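Local coordinates for protein ribulose bisphosphate carboxylase small chain (Galdieria sulphuraria, PDB 4F0H) that is the small subunit of ribulose bisphosphate carboxylase, the carbon dioxide-fixing enzyme, and probably helps to hold its multi-subunit assembly together, at residues I35-D40 against N69-A74. Numbering follows the deposited sequence.
Sequences IEYTND and NACRKA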
ATOM      1  N   ILE B  35      42.568  15.310  24.590  1.00  3.92           N
ATOM      2  CA  ILE B  35      42.248  14.998  25.966  1.00  2.49           C
ATOM      3  C   ILE B  35      40.781  15.465  26.143  1.00  3.58           C
ATOM      4  O   ILE B  35      40.449  16.633  25.856  1.00  4.67           O
ATOM      5  CB  ILE B  35      43.146  15.794  26.925  1.00  4.77           C
ATOM      6  CG1 ILE B  35      44.551  15.242  26.947  1.00  7.55           C
ATOM      7  CG2 ILE B  35      42.600  15.722  28.407  1.00  5.82           C
ATOM      8  CD1 ILE B  35      45.560  16.264  27.499  1.00  7.74           C
ATOM      9  N   GLU B  36      39.890  14.579  26.604  1.00  5.04           N
ATOM     10  CA  GLU B  36      38.452  14.916  26.659  1.00  4.07           C
ATOM     11  C   GLU B  36      37.899  14.425  28.008  1.00  5.33           C
ATOM     12  O   GLU B  36      38.383  13.404  28.566  1.00  7.37           O
ATOM     13  CB  GLU B  36      37.717  14.227  25.547  1.00  3.09           C
ATOM     14  CG  GLU B  36      38.380  14.437  24.160  1.00  8.51           C
ATOM     15  CD  GLU B  36      37.530  13.886  22.961  1.00 11.16           C
ATOM     16  OE1 GLU B  36      37.825  14.222  21.804  1.00 12.23           O
ATOM     17  OE2 GLU B  36      36.562  13.154  23.144  1.00 12.40           O
ATOM     18  N   TYR B  37      36.896  15.108  28.509  1.00  1.00           N
ATOM     19  CA  TYR B  37      36.412  14.792  29.834  1.00  5.31           C
ATOM     20  C   TYR B  37      34.885  14.829  29.927  1.00  4.90           C
ATOM     21  O   TYR B  37      34.233  15.509  29.187  1.00  5.61           O
ATOM     22  CB  TYR B  37      37.051  15.722  30.879  1.00  1.18           C
ATOM     23  CG  TYR B  37      36.688  17.171  30.724  1.00  1.00           C
ATOM     24  CD1 TYR B  37      37.396  17.990  29.924  1.00  6.73           C
ATOM     25  CD2 TYR B  37      35.621  17.701  31.445  1.00  7.22           C
ATOM     26  CE1 TYR B  37      37.017  19.290  29.726  1.00  4.18           C
ATOM     27  CE2 TYR B  37      35.265  18.996  31.336  1.00  6.96           C
ATOM     28  CZ  TYR B  37      36.006  19.800  30.487  1.00  5.79           C
ATOM     29  OH  TYR B  37      35.682  21.104  30.372  1.00  5.83           O
ATOM     30  N   THR B  38      34.298  14.075  30.839  1.00  4.53           N
ATOM     31  CA  THR B  38      32.842  14.137  30.882  1.00  4.59           C
ATOM     32  C   THR B  38      32.367  13.670  32.224  1.00  5.26           C
ATOM     33  O   THR B  38      33.054  12.881  32.874  1.00  3.69           O
ATOM     34  CB  THR B  38      32.192  13.232  29.820  1.00  6.44           C
ATOM     35  OG1 THR B  38      30.828  13.645  29.711  1.00  5.88           O
ATOM     36  CG2 THR B  38      32.167  11.770  30.277  1.00  2.82           C
ATOM     37  N   ASN B  39      31.179  14.105  32.640  1.00  3.69           N
ATOM     38  CA  ASN B  39      30.528  13.504  33.808  1.00  3.76           C
ATOM     39  C   ASN B  39      29.084  13.008  33.444  1.00  6.34           C
ATOM     40  O   ASN B  39      28.272  12.813  34.305  1.00  9.02           O
ATOM     41  CB  ASN B  39      30.537  14.424  35.092  1.00  5.40           C
ATOM     42  CG  ASN B  39      29.761  15.751  34.920  1.00  5.55           C
ATOM     43  OD1 ASN B  39      29.003  15.931  33.994  1.00  5.60           O
ATOM     44  ND2 ASN B  39      30.054  16.742  35.809  1.00 13.20           N
ATOM     45  N   ASP B  40      28.784  12.813  32.155  1.00 10.45           N
ATOM     46  CA  ASP B  40      27.633  11.959  31.786  1.00  9.71           C
ATOM     47  C   ASP B  40      28.256  10.720  31.126  1.00  6.42           C
ATOM     48  O   ASP B  40      28.662  10.767  29.957  1.00  7.35           O
ATOM     49  CB  ASP B  40      26.699  12.697  30.850  1.00  8.89           C
ATOM     50  CG  ASP B  40      25.661  11.787  30.218  1.00 11.87           C
ATOM     51  OD1 ASP B  40      25.551  10.622  30.616  1.00 12.45           O
ATOM     52  OD2 ASP B  40      24.923  12.244  29.341  1.00  6.15           O
ATOM     53  N   ASN B  69      47.682  16.102  33.327  1.00 13.18           N
ATOM     54  CA  ASN B  69      47.739  16.407  34.738  1.00 13.75           C
ATOM     55  C   ASN B  69      47.056  17.703  35.100  1.00 12.13           C
ATOM     56  O   ASN B  69      46.365  17.793  36.130  1.00 12.21           O
ATOM     57  CB  ASN B  69      49.192  16.266  35.237  1.00 14.65           C
ATOM     58  CG  ASN B  69      49.510  14.802  35.538  1.00 15.29           C
ATOM     59  OD1 ASN B  69      48.752  14.178  36.221  1.00 16.78           O
ATOM     60  ND2 ASN B  69      50.546  14.240  34.942  1.00 19.27           N
ATOM     61  N   ALA B  70      47.203  18.691  34.225  1.00  8.46           N
ATOM     62  CA  ALA B  70      46.408  19.895  34.327  1.00 11.55           C
ATOM     63  C   ALA B  70      44.885  19.543  34.262  1.00 14.97           C
ATOM     64  O   ALA B  70      44.063  20.044  35.068  1.00 11.68           O
ATOM     65  CB  ALA B  70      46.813  20.868  33.194  1.00 12.16           C
ATOM     66  N   CYS B  71      44.499  18.650  33.335  1.00 13.57           N
ATOM     67  CA  CYS B  71      43.057  18.289  33.279  1.00 11.33           C
ATOM     68  C   CYS B  71      42.602  17.583  34.589  1.00 11.56           C
ATOM     69  O   CYS B  71      41.543  17.924  35.157  1.00 12.29           O
ATOM     70  CB  CYS B  71      42.734  17.457  32.072  1.00  7.76           C
ATOM     71  SG  CYS B  71      40.951  17.260  31.849  1.00 13.29           S
ATOM     72  N   ARG B  72      43.392  16.622  35.060  1.00  9.89           N
ATOM     73  CA  ARG B  72      43.083  15.917  36.316  1.00 10.65           C
ATOM     74  C   ARG B  72      42.899  16.875  37.480  1.00 14.49           C
ATOM     75  O   ARG B  72      42.001  16.671  38.305  1.00 16.92           O
ATOM     76  CB  ARG B  72      44.205  14.961  36.670  1.00 10.28           C
ATOM     77  CG  ARG B  72      44.145  13.676  35.881  1.00  9.61           C
ATOM     78  CD  ARG B  72      45.516  13.112  35.810  1.00 13.38           C
ATOM     79  NE  ARG B  72      45.522  11.667  35.648  1.00 12.02           N
ATOM     80  CZ  ARG B  72      46.640  10.947  35.485  1.00 20.28           C
ATOM     81  NH1 ARG B  72      47.834  11.527  35.533  1.00 15.67           N
ATOM     82  NH2 ARG B  72      46.574   9.622  35.308  1.00 22.65           N
ATOM     83  N   LYS B  73      43.703  17.943  37.551  1.00 15.43           N
ATOM     84  CA  LYS B  73      43.547  18.826  38.692  1.00 18.01           C
ATOM     85  C   LYS B  73      42.271  19.630  38.564  1.00 17.52           C
ATOM     86  O   LYS B  73      41.522  19.771  39.539  1.00 18.78           O
ATOM     87  CB  LYS B  73      44.759  19.731  38.971  1.00 20.46           C
ATOM     88  CG  LYS B  73      46.092  19.058  38.772  1.00 30.34           C
ATOM     89  CD  LYS B  73      46.225  17.645  39.459  1.00 35.53           C
ATOM     90  CE  LYS B  73      47.472  16.892  38.931  1.00 37.13           C
ATOM     91  NZ  LYS B  73      47.294  15.422  38.674  1.00 34.36           N
ATOM     92  N   ALA B  74      41.999  20.149  37.375  1.00 16.46           N
ATOM     93  CA  ALA B  74      40.859  20.998  37.210  1.00 12.43           C
ATOM     94  C   ALA B  74      39.588  20.183  37.240  1.00 16.67           C
ATOM     95  O   ALA B  74      38.564  20.746  37.567  1.00 16.97           O
ATOM     96  CB  ALA B  74      40.931  21.727  35.913  1.00 15.34           C
TER
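In the alpha/beta core of the Rubisco small subunit, where helices pack on a four-stranded antiparallel sheet, Cys71 near the end of helix 61-74 comes down on strand 32-38 and meets Ile35 and Tyr37. These two lie two residues apart, so the alternation of the strand puts both on the face turned to the helix, while Glu36 between them points away from it. Cys71 is the one helix residue of 69-74 that touches the strand. A chi1 of -170° swings its thiol away from its own amide and toward the strand, where SG comes as near to CG2 of Ile35 as to CD1 of Tyr37. The branched methyl CG2 of Ile35 also packs against CB of Cys71 at 4.1 Å; beta-branched isoleucine suits both an extended strand and a buried apolar surface. Tyr37 offers its ring carbon CD1, 4.1 Å from SG of Cys71. The sulfur stands 4.9 Å from the ring centroid and 45° off the normal, an oblique sulfur-aromatic contact. Tyrosine suits this partly exposed place because its ring gives the sulfur an apolar, polarisable surface; Phe78 meets the same ring edge-to-face. Ile80 of the adjacent strand 79-86 touches both Ile35 and Cys71, extending the apolar interface. On the helix, Asn69 OD1 accepts from Arg72 NH1 and Lys73 NZ, which approach opposite faces of the amide plane. No hydrogen bond joins helix to strand here, so their contact rests on dispersion and the burial of a small, polarisable thiol resting on the strand against both a methyl and an aromatic ring.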